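Local coordinates for protein allantoin racemase (Pseudomonas fluorescens, PDB 5LG5) that racemizes allantoin, interconverting its two enantiomers, and probably acts on other 5-monosubstituted hydantoins as well, at residues R2-N7 / Q66-V71; S43-F48 / G143-E148; L106-S111 / K172-C177. All blocks are in the same frame, centred on the assembly; numbering follows the deposited sequence.

Interaction 1: R2-N7 / Q66-V71; sequences RILVVN and QPFDAV
Ile3 and Leu4 pair in parallel with Ala70 and Val71 where strands 2-7 and 70-74 start to run side by side, Leu4 N donating to Ala70 O at 3.1 Å. Just ahead of this ladder, Asp69 grips the main chain of Arg2 twice. Asp69 N donates nearly straight (175°) to Arg2 O at 2.7 Å. Asp69 OD2 accepts Arg2 N, also at 2.7 Å, through its anti lone pair. The Arg2 side chain sets off with CG anti to the backbone N (chi1 175°) and bends at chi3, which brings NH1 to Pro67 O at 2.7 Å. That oxygen sits at the edge of the guanidinium, almost in its plane, while NH2 forms a salt bridge with Glu31. An alanine in place of Arg2 is likely to leave Pro67 O and Glu31 without their guanidinium partner. Leu4 stands across the Phe68 ring, its CD2 over the centre of one face at 3.4 Å from the centroid (CH-pi), and the same methyl reaches Val71 CG2 at 3.9 Å. On the other face of the sheet, Ile3 CG1 packs on Ala70 CB. Helix 201-214 covers that Ile3-Ala70 face through Ala209, and strand 31-35 hydrogen-bonds to the far edge of strand 2-7.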
ATOM      1  N   ARG E   2      32.204   3.495 -22.791  1.00 18.96           N
ATOM      2  CA  ARG E   2      32.502   4.595 -21.882  1.00 17.28           C
ATOM      3  C   ARG E   2      31.298   4.940 -21.015  1.00 17.08           C
ATOM      4  O   ARG E   2      30.198   5.186 -21.521  1.00 13.07           O
ATOM      5  CB  ARG E   2      32.978   5.841 -22.640  1.00 15.76           C
ATOM      6  CG  ARG E   2      33.178   7.041 -21.713  1.00 20.21           C
ATOM      7  CD  ARG E   2      33.662   8.278 -22.460  1.00 26.55           C
ATOM      8  NE  ARG E   2      35.052   8.131 -22.885  1.00 27.17           N
ATOM      9  CZ  ARG E   2      35.448   8.129 -24.152  1.00 33.29           C
ATOM     10  NH1 ARG E   2      34.557   8.274 -25.129  1.00 25.18           N
ATOM     11  NH2 ARG E   2      36.733   7.977 -24.438  1.00 30.94           N
ATOM     12  N   ILE E   3      31.521   4.955 -19.704  1.00 16.24           N
ATOM     13  CA  ILE E   3      30.474   5.293 -18.754  1.00 13.06           C
ATOM     14  C   ILE E   3      30.865   6.542 -17.995  1.00 16.45           C
ATOM     15  O   ILE E   3      31.945   6.589 -17.397  1.00 16.42           O
ATOM     16  CB  ILE E   3      30.229   4.138 -17.742  1.00 11.97           C
ATOM     17  CG1 ILE E   3      29.955   2.821 -18.483  1.00 13.71           C
ATOM     18  CG2 ILE E   3      29.089   4.456 -16.804  1.00  9.01           C
ATOM     19  CD1 ILE E   3      29.729   1.644 -17.549  1.00 11.09           C
ATOM     20  N   LEU E   4      30.016   7.568 -18.060  1.00 14.07           N
ATOM     21  CA  LEU E   4      30.186   8.760 -17.235  1.00 16.42           C
ATOM     22  C   LEU E   4      29.671   8.446 -15.849  1.00 16.62           C
ATOM     23  O   LEU E   4      28.603   7.857 -15.696  1.00 12.01           O
ATOM     24  CB  LEU E   4      29.445   9.985 -17.790  1.00 14.56           C
ATOM     25  CG  LEU E   4      29.914  10.760 -19.031  1.00 19.65           C
ATOM     26  CD1 LEU E   4      30.862   9.975 -19.910  1.00 20.81           C
ATOM     27  CD2 LEU E   4      28.742  11.306 -19.830  1.00 18.34           C
ATOM     28  N   VAL E   5      30.477   8.787 -14.851  1.00 11.93           N
ATOM     29  CA  VAL E   5      30.101   8.660 -13.466  1.00 12.83           C
ATOM     30  C   VAL E   5      30.102  10.064 -12.893  1.00 14.70           C
ATOM     31  O   VAL E   5      31.158  10.660 -12.715  1.00 15.63           O
ATOM     32  CB  VAL E   5      31.077   7.738 -12.742  1.00 13.66           C
ATOM     33  CG1 VAL E   5      30.647   7.523 -11.298  1.00 15.45           C
ATOM     34  CG2 VAL E   5      31.140   6.409 -13.484  1.00 13.72           C
ATOM     35  N   VAL E   6      28.914  10.609 -12.645  1.00 15.69           N
ATOM     36  CA  VAL E   6      28.789  12.024 -12.331  1.00 10.54           C
ATOM     37  C   VAL E   6      28.506  12.253 -10.860  1.00 11.97           C
ATOM     38  O   VAL E   6      27.523  11.762 -10.306  1.00 15.28           O
ATOM     39  CB  VAL E   6      27.690  12.684 -13.182  1.00 12.10           C
ATOM     40  CG1 VAL E   6      27.752  14.190 -13.040  1.00 10.80           C
ATOM     41  CG2 VAL E   6      27.865  12.297 -14.638  1.00 13.28           C
ATOM     42  N   ASN E   7      29.409  12.973 -10.215  1.00 12.23           N
ATOM     43  CA  ASN E   7      29.226  13.372  -8.834  1.00 13.03           C
ATOM     44  C   ASN E   7      28.029  14.317  -8.802  1.00 14.74           C
ATOM     45  O   ASN E   7      27.798  15.060  -9.765  1.00 15.18           O
ATOM     46  CB  ASN E   7      30.497  14.074  -8.366  1.00 17.27           C
ATOM     47  CG  ASN E   7      30.534  14.325  -6.867  1.00 16.91           C
ATOM     48  OD1 ASN E   7      29.588  14.026  -6.131  1.00 14.61           O
ATOM     49  ND2 ASN E   7      31.637  14.912  -6.414  1.00 14.50           N
ATOM     50  N   GLN E  66      32.417  14.176 -25.815  1.00 24.64           N
ATOM     51  CA  GLN E  66      32.886  12.902 -26.345  1.00 27.75           C
ATOM     52  C   GLN E  66      31.829  11.802 -26.196  1.00 27.10           C
ATOM     53  O   GLN E  66      30.914  11.926 -25.378  1.00 24.83           O
ATOM     54  CB  GLN E  66      34.246  12.525 -25.732  1.00 30.91           C
ATOM     55  CG  GLN E  66      35.384  13.415 -26.265  1.00 38.17           C
ATOM     56  CD  GLN E  66      36.085  14.246 -25.195  1.00 47.58           C
ATOM     57  OE1 GLN E  66      36.431  13.742 -24.123  1.00 50.84           O
ATOM     58  NE2 GLN E  66      36.311  15.525 -25.494  1.00 44.45           N
ATOM     59  N   PRO E  67      31.917  10.753 -27.038  1.00 27.65           N
ATOM     60  CA  PRO E  67      30.933   9.661 -26.980  1.00 28.06           C
ATOM     61  C   PRO E  67      30.887   8.928 -25.638  1.00 24.09           C
ATOM     62  O   PRO E  67      31.901   8.867 -24.944  1.00 20.41           O
ATOM     63  CB  PRO E  67      31.397   8.702 -28.089  1.00 26.55           C
ATOM     64  CG  PRO E  67      32.274   9.535 -29.003  1.00 25.30           C
ATOM     65  CD  PRO E  67      32.899  10.575 -28.128  1.00 26.10           C
ATOM     66  N   PHE E  68      29.708   8.423 -25.268  1.00 19.24           N
ATOM     67  CA  PHE E  68      29.544   7.608 -24.061  1.00 14.67           C
ATOM     68  C   PHE E  68      28.340   6.671 -24.201  1.00 17.26           C
ATOM     69  O   PHE E  68      27.434   6.922 -25.010  1.00 17.87           O
ATOM     70  CB  PHE E  68      29.453   8.468 -22.785  1.00 17.52           C
ATOM     71  CG  PHE E  68      28.362   9.521 -22.809  1.00 18.58           C
ATOM     72  CD1 PHE E  68      27.115   9.267 -22.236  1.00 17.77           C
ATOM     73  CD2 PHE E  68      28.595  10.769 -23.376  1.00 16.95           C
ATOM     74  CE1 PHE E  68      26.103  10.246 -22.250  1.00 16.94           C
ATOM     75  CE2 PHE E  68      27.603  11.750 -23.395  1.00 19.70           C
ATOM     76  CZ  PHE E  68      26.349  11.492 -22.823  1.00 16.99           C
ATOM     77  N   ASP E  69      28.356   5.573 -23.447  1.00 13.14           N
ATOM     78  CA  ASP E  69      27.396   4.496 -23.653  1.00 13.81           C
ATOM     79  C   ASP E  69      26.395   4.357 -22.526  1.00 11.88           C
ATOM     80  O   ASP E  69      25.403   3.662 -22.671  1.00 11.96           O
ATOM     81  CB  ASP E  69      28.119   3.167 -23.855  1.00 11.21           C
ATOM     82  CG  ASP E  69      29.128   3.232 -24.968  1.00 16.25           C
ATOM     83  OD1 ASP E  69      28.730   3.041 -26.135  1.00 19.24           O
ATOM     84  OD2 ASP E  69      30.317   3.518 -24.665  1.00 17.36           O
ATOM     85  N   ALA E  70      26.686   5.004 -21.404  1.00 12.17           N
ATOM     86  CA  ALA E  70      25.839   4.945 -20.234  1.00 12.35           C
ATOM     87  C   ALA E  70      26.260   6.058 -19.305  1.00 14.04           C
ATOM     88  O   ALA E  70      27.357   6.615 -19.444  1.00 14.41           O
ATOM     89  CB  ALA E  70      25.968   3.584 -19.538  1.00  9.64           C
ATOM     90  N   VAL E  71      25.379   6.398 -18.370  1.00  9.73           N
ATOM     91  CA  VAL E  71      25.672   7.426 -17.390  1.00  9.05           C
ATOM     92  C   VAL E  71      25.263   6.946 -16.017  1.00 11.80           C
ATOM     93  O   VAL E  71      24.172   6.382 -15.837  1.00 10.61           O
ATOM     94  CB  VAL E  71      24.945   8.763 -17.707  1.00 13.04           C
ATOM     95  CG1 VAL E  71      25.150   9.761 -16.561  1.00  9.85           C
ATOM     96  CG2 VAL E  71      25.436   9.354 -19.036  1.00  7.67           C
TER

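Interaction 2: S43-F48 / G143-E148; sequences SVEGNF and GMAVLE
Glu45 reaches across to Ala145 and Val146 with the OE2 end of its side chain. CB and CG serve as the stalk: from CB, which points toward the 143-148 loop, CG leaves anti to the carbonyl carbon (chi1 -61°), and the chain then runs out extended. Glu45 CG passes 3.9 Å from Ser43 OG of its own segment, and CD comes nearer still to that hydroxyl. At the tip the two oxygens part company. Glu45 OE2 faces the loop, lying against the methyl CB of Ala145 at 3.3 Å and taking a weak hydrogen bond from Val146 N at 3.4 Å. A water donates to Glu45 OE2 at 2.5 Å. This water also bonds Ser43 OG at 2.6 Å and accepts a weak bond from Leu147 N, thus bridging the segments. OE1 turns to another chain, forming a salt bridge with Lys231 of the second subunit, which also bonds Ser43 OG; this cation is likely to stabilise the buried carboxylate as an anion. Beside the polar cluster, Ser43 CB rests on Val146 CB at 3.9 Å, and Leu147 CG packs more loosely on Ser43 CB. The loop is braced from within by Glu148 OE1, which accepts Ala145 N at 2.8 Å. The contact joins a connection of the N-terminal sheet, just before helix 47-63, to one following strand 136-141 of the other sheet. Such a meeting of loops between lobes belongs to the two-lobed Asp/Glu racemase fold, whose active site in relatives lies in the interlobe cleft.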
ATOM      1  N   SER E  43      28.452  19.712  -1.101  1.00 14.33           N
ATOM      2  CA  SER E  43      27.840  18.483  -0.648  1.00 16.08           C
ATOM      3  C   SER E  43      26.339  18.695  -0.685  1.00 14.47           C
ATOM      4  O   SER E  43      25.847  19.789  -0.400  1.00 13.15           O
ATOM      5  CB  SER E  43      28.337  18.090   0.748  1.00 17.27           C
ATOM      6  OG  SER E  43      27.796  18.936   1.736  1.00 20.50           O
ATOM      7  N   VAL E  44      25.615  17.649  -1.065  1.00 14.37           N
ATOM      8  CA  VAL E  44      24.171  17.750  -1.220  1.00 14.23           C
ATOM      9  C   VAL E  44      23.408  17.209  -0.020  1.00 15.95           C
ATOM     10  O   VAL E  44      23.300  15.996   0.155  1.00 17.24           O
ATOM     11  CB  VAL E  44      23.722  17.013  -2.460  1.00 12.68           C
ATOM     12  CG1 VAL E  44      22.207  17.121  -2.600  1.00 19.14           C
ATOM     13  CG2 VAL E  44      24.428  17.592  -3.667  1.00 12.21           C
ATOM     14  N   GLU E  45      22.867  18.106   0.797  1.00 14.01           N
ATOM     15  CA  GLU E  45      22.250  17.693   2.051  1.00 24.00           C
ATOM     16  C   GLU E  45      20.886  18.339   2.238  1.00 21.45           C
ATOM     17  O   GLU E  45      20.667  19.070   3.207  1.00 29.35           O
ATOM     18  CB  GLU E  45      23.156  18.075   3.232  1.00 23.25           C
ATOM     19  CG  GLU E  45      24.532  17.403   3.203  1.00 20.40           C
ATOM     20  CD  GLU E  45      25.505  18.026   4.200  1.00 26.93           C
ATOM     21  OE1 GLU E  45      25.347  19.230   4.521  1.00 18.61           O
ATOM     22  OE2 GLU E  45      26.414  17.301   4.675  1.00 28.33           O
ATOM     23  N   GLY E  46      19.966  18.055   1.324  1.00 13.63           N
ATOM     24  CA  GLY E  46      18.637  18.628   1.397  1.00 13.51           C
ATOM     25  C   GLY E  46      17.996  18.872   0.046  1.00 11.68           C
ATOM     26  O   GLY E  46      18.601  18.634  -1.011  1.00  8.84           O
ATOM     27  N   ASN E  47      16.742  19.321   0.097  1.00 13.40           N
ATOM     28  CA  ASN E  47      15.917  19.468  -1.093  1.00 13.73           C
ATOM     29  C   ASN E  47      16.454  20.512  -2.056  1.00 13.17           C
ATOM     30  O   ASN E  47      16.561  20.271  -3.259  1.00 12.48           O
ATOM     31  CB  ASN E  47      14.465  19.782  -0.708  1.00 11.10           C
ATOM     32  CG  ASN E  47      13.836  18.688   0.133  1.00 13.83           C
ATOM     33  OD1 ASN E  47      13.721  18.817   1.352  1.00 17.87           O
ATOM     34  ND2 ASN E  47      13.432  17.605  -0.509  1.00 14.92           N
ATOM     35  N   PHE E  48      16.789  21.683  -1.526  1.00 10.16           N
ATOM     36  CA  PHE E  48      17.274  22.754  -2.386  1.00 11.92           C
ATOM     37  C   PHE E  48      18.543  22.298  -3.096  1.00 10.69           C
ATOM     38  O   PHE E  48      18.657  22.398  -4.320  1.00 10.25           O
ATOM     39  CB  PHE E  48      17.546  24.032  -1.580  1.00 11.53           C
ATOM     40  CG  PHE E  48      18.490  24.991  -2.265  1.00 15.26           C
ATOM     41  CD1 PHE E  48      18.098  25.674  -3.407  1.00 14.30           C
ATOM     42  CD2 PHE E  48      19.779  25.188  -1.774  1.00 13.99           C
ATOM     43  CE1 PHE E  48      18.969  26.560  -4.046  1.00 15.88           C
ATOM     44  CE2 PHE E  48      20.658  26.065  -2.401  1.00 20.56           C
ATOM     45  CZ  PHE E  48      20.249  26.754  -3.546  1.00 18.60           C
ATOM     46  N   GLY E 143      24.839  10.481  11.133  1.00 21.91           N
ATOM     47  CA  GLY E 143      24.904  11.730  11.876  1.00 18.02           C
ATOM     48  C   GLY E 143      26.141  12.540  11.525  1.00 20.83           C
ATOM     49  O   GLY E 143      26.447  13.555  12.157  1.00 24.33           O
ATOM     50  N   MET E 144      26.849  12.093  10.498  1.00 16.95           N
ATOM     51  CA  MET E 144      28.053  12.776  10.049  1.00 25.39           C
ATOM     52  C   MET E 144      27.813  13.361   8.670  1.00 25.62           C
ATOM     53  O   MET E 144      27.258  12.684   7.801  1.00 24.23           O
ATOM     54  CB  MET E 144      29.227  11.799   9.960  1.00 27.86           C
ATOM     55  CG  MET E 144      29.311  10.802  11.094  1.00 29.03           C
ATOM     56  SD  MET E 144      30.825  10.996  12.041  1.00 38.89           S
ATOM     57  CE  MET E 144      30.485  12.530  12.890  1.00 32.56           C
ATOM     58  N   ALA E 145      28.215  14.611   8.462  1.00 28.24           N
ATOM     59  CA  ALA E 145      28.064  15.242   7.153  1.00 22.49           C
ATOM     60  C   ALA E 145      28.940  14.551   6.116  1.00 30.10           C
ATOM     61  O   ALA E 145      29.926  13.891   6.468  1.00 29.04           O
ATOM     62  CB  ALA E 145      28.380  16.730   7.219  1.00 26.99           C
ATOM     63  N   VAL E 146      28.572  14.705   4.841  1.00 27.73           N
ATOM     64  CA  VAL E 146      29.303  14.090   3.736  1.00 26.37           C
ATOM     65  C   VAL E 146      30.809  14.375   3.784  1.00 29.77           C
ATOM     66  O   VAL E 146      31.622  13.457   3.662  1.00 31.15           O
ATOM     67  CB  VAL E 146      28.746  14.552   2.368  1.00 22.53           C
ATOM     68  CG1 VAL E 146      29.580  13.985   1.237  1.00 31.42           C
ATOM     69  CG2 VAL E 146      27.278  14.135   2.209  1.00 31.03           C
ATOM     70  N   LEU E 147      31.183  15.634   3.987  1.00 31.01           N
ATOM     71  CA  LEU E 147      32.597  16.007   3.943  1.00 33.88           C
ATOM     72  C   LEU E 147      33.361  15.494   5.152  1.00 33.68           C
ATOM     73  O   LEU E 147      34.581  15.339   5.104  1.00 35.39           O
ATOM     74  CB  LEU E 147      32.756  17.525   3.819  1.00 31.02           C
ATOM     75  CG  LEU E 147      32.117  18.175   2.587  1.00 32.18           C
ATOM     76  CD1 LEU E 147      32.302  19.674   2.649  1.00 27.93           C
ATOM     77  CD2 LEU E 147      32.744  17.609   1.318  1.00 26.46           C
ATOM     78  N   GLU E 148      32.630  15.195   6.219  1.00 31.17           N
ATOM     79  CA  GLU E 148      33.227  14.706   7.456  1.00 35.48           C
ATOM     80  C   GLU E 148      33.765  13.290   7.252  1.00 35.19           C
ATOM     81  O   GLU E 148      34.559  12.797   8.054  1.00 31.59           O
ATOM     82  CB  GLU E 148      32.177  14.735   8.574  1.00 30.15           C
ATOM     83  CG  GLU E 148      32.472  15.682   9.739  1.00 32.28           C
ATOM     84  CD  GLU E 148      31.254  15.886  10.649  1.00 43.27           C
ATOM     85  OE1 GLU E 148      30.109  15.634  10.194  1.00 38.63           O
ATOM     86  OE2 GLU E 148      31.434  16.292  11.820  1.00 43.87           O
TER
HETATM   87  O   HOH W   1      28.722  18.095   3.973  1.00 26.13           O

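Interaction 3: L106-S111 / K172-C177; sequences LGHAYS and KAEVIC
Tight backbone bonds join Ser111 to both Val175 and Cys177: Ser111 N donates to Val175 O at 2.9 Å, and Ser111 O accepts Cys177 N at 2.8 Å. Where the segments enter their strands, Ala109 O takes Glu174 N at 2.8 Å, with a weak second bond from Val175 N. Glu174 CG lies anti to the carbonyl carbon (chi1 -57°) and the side chain then runs extended, which carries OE1 to His108 N at 2.8 Å, nearly straight (174°) but met well above the carboxylate plane. Val175 CG2 fills the angle between Leu106 CB and Gly107 N, 3.8 Å from the former. Close packing explains the glycine, since a beta carbon there would run into Val175 CG2. Cys177 SG lies obliquely beside the Tyr110 ring, 3.8 Å from CD2, and Ser111 OG presses on Ala173 CB at 3.2 Å. Second-shell bonds fix these groups: Tyr110 OH to Leu132 O, Ser111 OG to Ser138, and Glu174 OE2 to Thr224 of a neighbouring third subunit. His108 NE2 also bonds Asp125 of a fourth subunit, coupling this strand entrance to the hexamer. Hydrogen bonds at both oxygens are likely to keep the buried Glu174 carboxylate ionised and fixed in rotation.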
ATOM      1  N   LEU E 106      20.272 -10.196  -2.449  1.00 11.44           N
ATOM      2  CA  LEU E 106      21.177 -10.774  -1.459  1.00 11.88           C
ATOM      3  C   LEU E 106      20.547 -11.096  -0.118  1.00 16.06           C
ATOM      4  O   LEU E 106      21.156 -11.796   0.693  1.00 14.40           O
ATOM      5  CB  LEU E 106      22.375  -9.845  -1.234  1.00 12.09           C
ATOM      6  CG  LEU E 106      23.210  -9.534  -2.479  1.00 12.86           C
ATOM      7  CD1 LEU E 106      24.357  -8.600  -2.118  1.00 15.88           C
ATOM      8  CD2 LEU E 106      23.745 -10.815  -3.093  1.00 10.56           C
ATOM      9  N   GLY E 107      19.353 -10.566   0.137  1.00 13.51           N
ATOM     10  CA  GLY E 107      18.721 -10.750   1.432  1.00 11.37           C
ATOM     11  C   GLY E 107      17.248 -10.402   1.433  1.00 14.29           C
ATOM     12  O   GLY E 107      16.730  -9.832   0.467  1.00 10.77           O
ATOM     13  N   HIS E 108      16.567 -10.744   2.520  1.00 11.34           N
ATOM     14  CA  HIS E 108      15.132 -10.528   2.589  1.00 14.11           C
ATOM     15  C   HIS E 108      14.791  -9.043   2.734  1.00 14.29           C
ATOM     16  O   HIS E 108      13.754  -8.584   2.264  1.00 13.08           O
ATOM     17  CB  HIS E 108      14.527 -11.327   3.738  1.00 12.80           C
ATOM     18  CG  HIS E 108      13.035 -11.352   3.723  1.00 15.25           C
ATOM     19  ND1 HIS E 108      12.277 -10.582   4.575  1.00 16.88           N
ATOM     20  CD2 HIS E 108      12.163 -12.030   2.942  1.00 17.55           C
ATOM     21  CE1 HIS E 108      10.995 -10.799   4.332  1.00 16.64           C
ATOM     22  NE2 HIS E 108      10.899 -11.676   3.352  1.00 20.28           N
ATOM     23  N   ALA E 109      15.691  -8.299   3.367  1.00 13.62           N
ATOM     24  CA  ALA E 109      15.489  -6.872   3.590  1.00 14.94           C
ATOM     25  C   ALA E 109      16.838  -6.163   3.614  1.00 13.22           C
ATOM     26  O   ALA E 109      17.845  -6.752   4.037  1.00 13.57           O
ATOM     27  CB  ALA E 109      14.721  -6.641   4.915  1.00 13.02           C
ATOM     28  N   TYR E 110      16.871  -4.915   3.138  1.00 11.09           N
ATOM     29  CA  TYR E 110      18.105  -4.124   3.162  1.00 10.84           C
ATOM     30  C   TYR E 110      17.886  -2.838   3.958  1.00 12.95           C
ATOM     31  O   TYR E 110      16.759  -2.365   4.089  1.00 10.77           O
ATOM     32  CB  TYR E 110      18.607  -3.804   1.739  1.00  9.04           C
ATOM     33  CG  TYR E 110      17.734  -2.800   1.009  1.00  9.87           C
ATOM     34  CD1 TYR E 110      16.682  -3.223   0.215  1.00  9.93           C
ATOM     35  CD2 TYR E 110      17.955  -1.433   1.125  1.00 13.12           C
ATOM     36  CE1 TYR E 110      15.872  -2.324  -0.437  1.00  9.84           C
ATOM     37  CE2 TYR E 110      17.148  -0.519   0.460  1.00 10.60           C
ATOM     38  CZ  TYR E 110      16.113  -0.982  -0.314  1.00 10.16           C
ATOM     39  OH  TYR E 110      15.306  -0.097  -0.969  1.00 10.48           O
ATOM     40  N   SER E 111      18.963  -2.277   4.497  1.00 10.21           N
ATOM     41  CA  SER E 111      18.893  -0.954   5.110  1.00  9.81           C
ATOM     42  C   SER E 111      19.914  -0.038   4.474  1.00  9.64           C
ATOM     43  O   SER E 111      20.960  -0.477   3.998  1.00 11.87           O
ATOM     44  CB  SER E 111      19.097  -0.996   6.638  1.00  9.39           C
ATOM     45  OG  SER E 111      17.939  -1.461   7.313  1.00 13.26           O
ATOM     46  N   LYS E 172      16.118  -5.556  11.401  1.00 13.25           N
ATOM     47  CA  LYS E 172      16.198  -6.845  10.672  1.00 12.75           C
ATOM     48  C   LYS E 172      16.735  -6.718   9.249  1.00 18.57           C
ATOM     49  O   LYS E 172      16.354  -7.491   8.348  1.00 16.21           O
ATOM     50  CB  LYS E 172      14.865  -7.599  10.669  1.00 16.43           C
ATOM     51  CG  LYS E 172      14.336  -7.876  12.065  1.00 20.08           C
ATOM     52  CD  LYS E 172      15.411  -8.570  12.903  1.00 22.00           C
ATOM     53  CE  LYS E 172      14.931  -8.786  14.339  1.00 28.67           C
ATOM     54  NZ  LYS E 172      15.214 -10.158  14.839  1.00 30.63           N
ATOM     55  N   ALA E 173      17.607  -5.736   9.041  1.00 15.20           N
ATOM     56  CA  ALA E 173      18.307  -5.630   7.778  1.00 14.38           C
ATOM     57  C   ALA E 173      19.179  -6.873   7.612  1.00 14.20           C
ATOM     58  O   ALA E 173      19.751  -7.392   8.586  1.00 12.96           O
ATOM     59  CB  ALA E 173      19.173  -4.384   7.755  1.00 12.32           C
ATOM     60  N   GLU E 174      19.314  -7.335   6.379  1.00 11.53           N
ATOM     61  CA  GLU E 174      20.172  -8.475   6.114  1.00 11.91           C
ATOM     62  C   GLU E 174      21.302  -8.046   5.212  1.00 13.71           C
ATOM     63  O   GLU E 174      22.301  -8.749   5.052  1.00 11.23           O
ATOM     64  CB  GLU E 174      19.367  -9.601   5.485  1.00 12.25           C
ATOM     65  CG  GLU E 174      18.202 -10.005   6.365  1.00 12.46           C
ATOM     66  CD  GLU E 174      17.476 -11.209   5.853  1.00 14.12           C
ATOM     67  OE1 GLU E 174      17.863 -11.714   4.773  1.00 12.79           O
ATOM     68  OE2 GLU E 174      16.523 -11.656   6.537  1.00 14.96           O
ATOM     69  N   VAL E 175      21.126  -6.872   4.619  1.00 11.14           N
ATOM     70  CA  VAL E 175      22.126  -6.277   3.755  1.00  7.77           C
ATOM     71  C   VAL E 175      22.210  -4.796   4.050  1.00 10.61           C
ATOM     72  O   VAL E 175      21.194  -4.153   4.352  1.00  7.71           O
ATOM     73  CB  VAL E 175      21.783  -6.491   2.255  1.00 11.76           C
ATOM     74  CG1 VAL E 175      22.867  -5.887   1.354  1.00 10.91           C
ATOM     75  CG2 VAL E 175      21.600  -7.974   1.946  1.00 12.49           C
ATOM     76  N   ILE E 176      23.418  -4.251   3.979  1.00  9.69           N
ATOM     77  CA  ILE E 176      23.592  -2.826   4.178  1.00  9.80           C
ATOM     78  C   ILE E 176      23.926  -2.163   2.862  1.00 11.78           C
ATOM     79  O   ILE E 176      24.762  -2.658   2.116  1.00 11.48           O
ATOM     80  CB  ILE E 176      24.717  -2.522   5.173  1.00 10.79           C
ATOM     81  CG1 ILE E 176      24.419  -3.189   6.523  1.00  7.37           C
ATOM     82  CG2 ILE E 176      24.875  -1.035   5.318  1.00 10.34           C
ATOM     83  CD1 ILE E 176      23.207  -2.611   7.258  1.00 11.09           C
ATOM     84  N   CYS E 177      23.242  -1.063   2.557  1.00 12.46           N
ATOM     85  CA  CYS E 177      23.619  -0.212   1.433  1.00 12.78           C
ATOM     86  C   CYS E 177      24.289   1.054   1.929  1.00 10.70           C
ATOM     87  O   CYS E 177      23.783   1.702   2.843  1.00 12.35           O
ATOM     88  CB  CYS E 177      22.390   0.169   0.582  1.00 15.08           C
ATOM     89  SG  CYS E 177      21.554  -1.215  -0.220  1.00 11.24           S
TER

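In the fold
Interactions 1 and 3 are counterparts: each joins two adjacent parallel strands at their beginnings, one in each of the chain's two four-stranded sheets, and they lie on opposite sides of the chain's centre, about 29 Å apart between centres. Interaction 1 is only partly buried, closed by an arginine and an aspartate, and touches no other subunit. Interaction 3 is buried, and its polar ends are tied to two neighbouring chains. Interaction 2 has no strand pairing; it is a buried, partly water-bridged meeting of loops that links the two sheets' lobes and leans on a lysine of another subunit. It comes within about 7 Å of interaction 1, nearest atoms, and helix 47-63 leads from it toward strand 70-74.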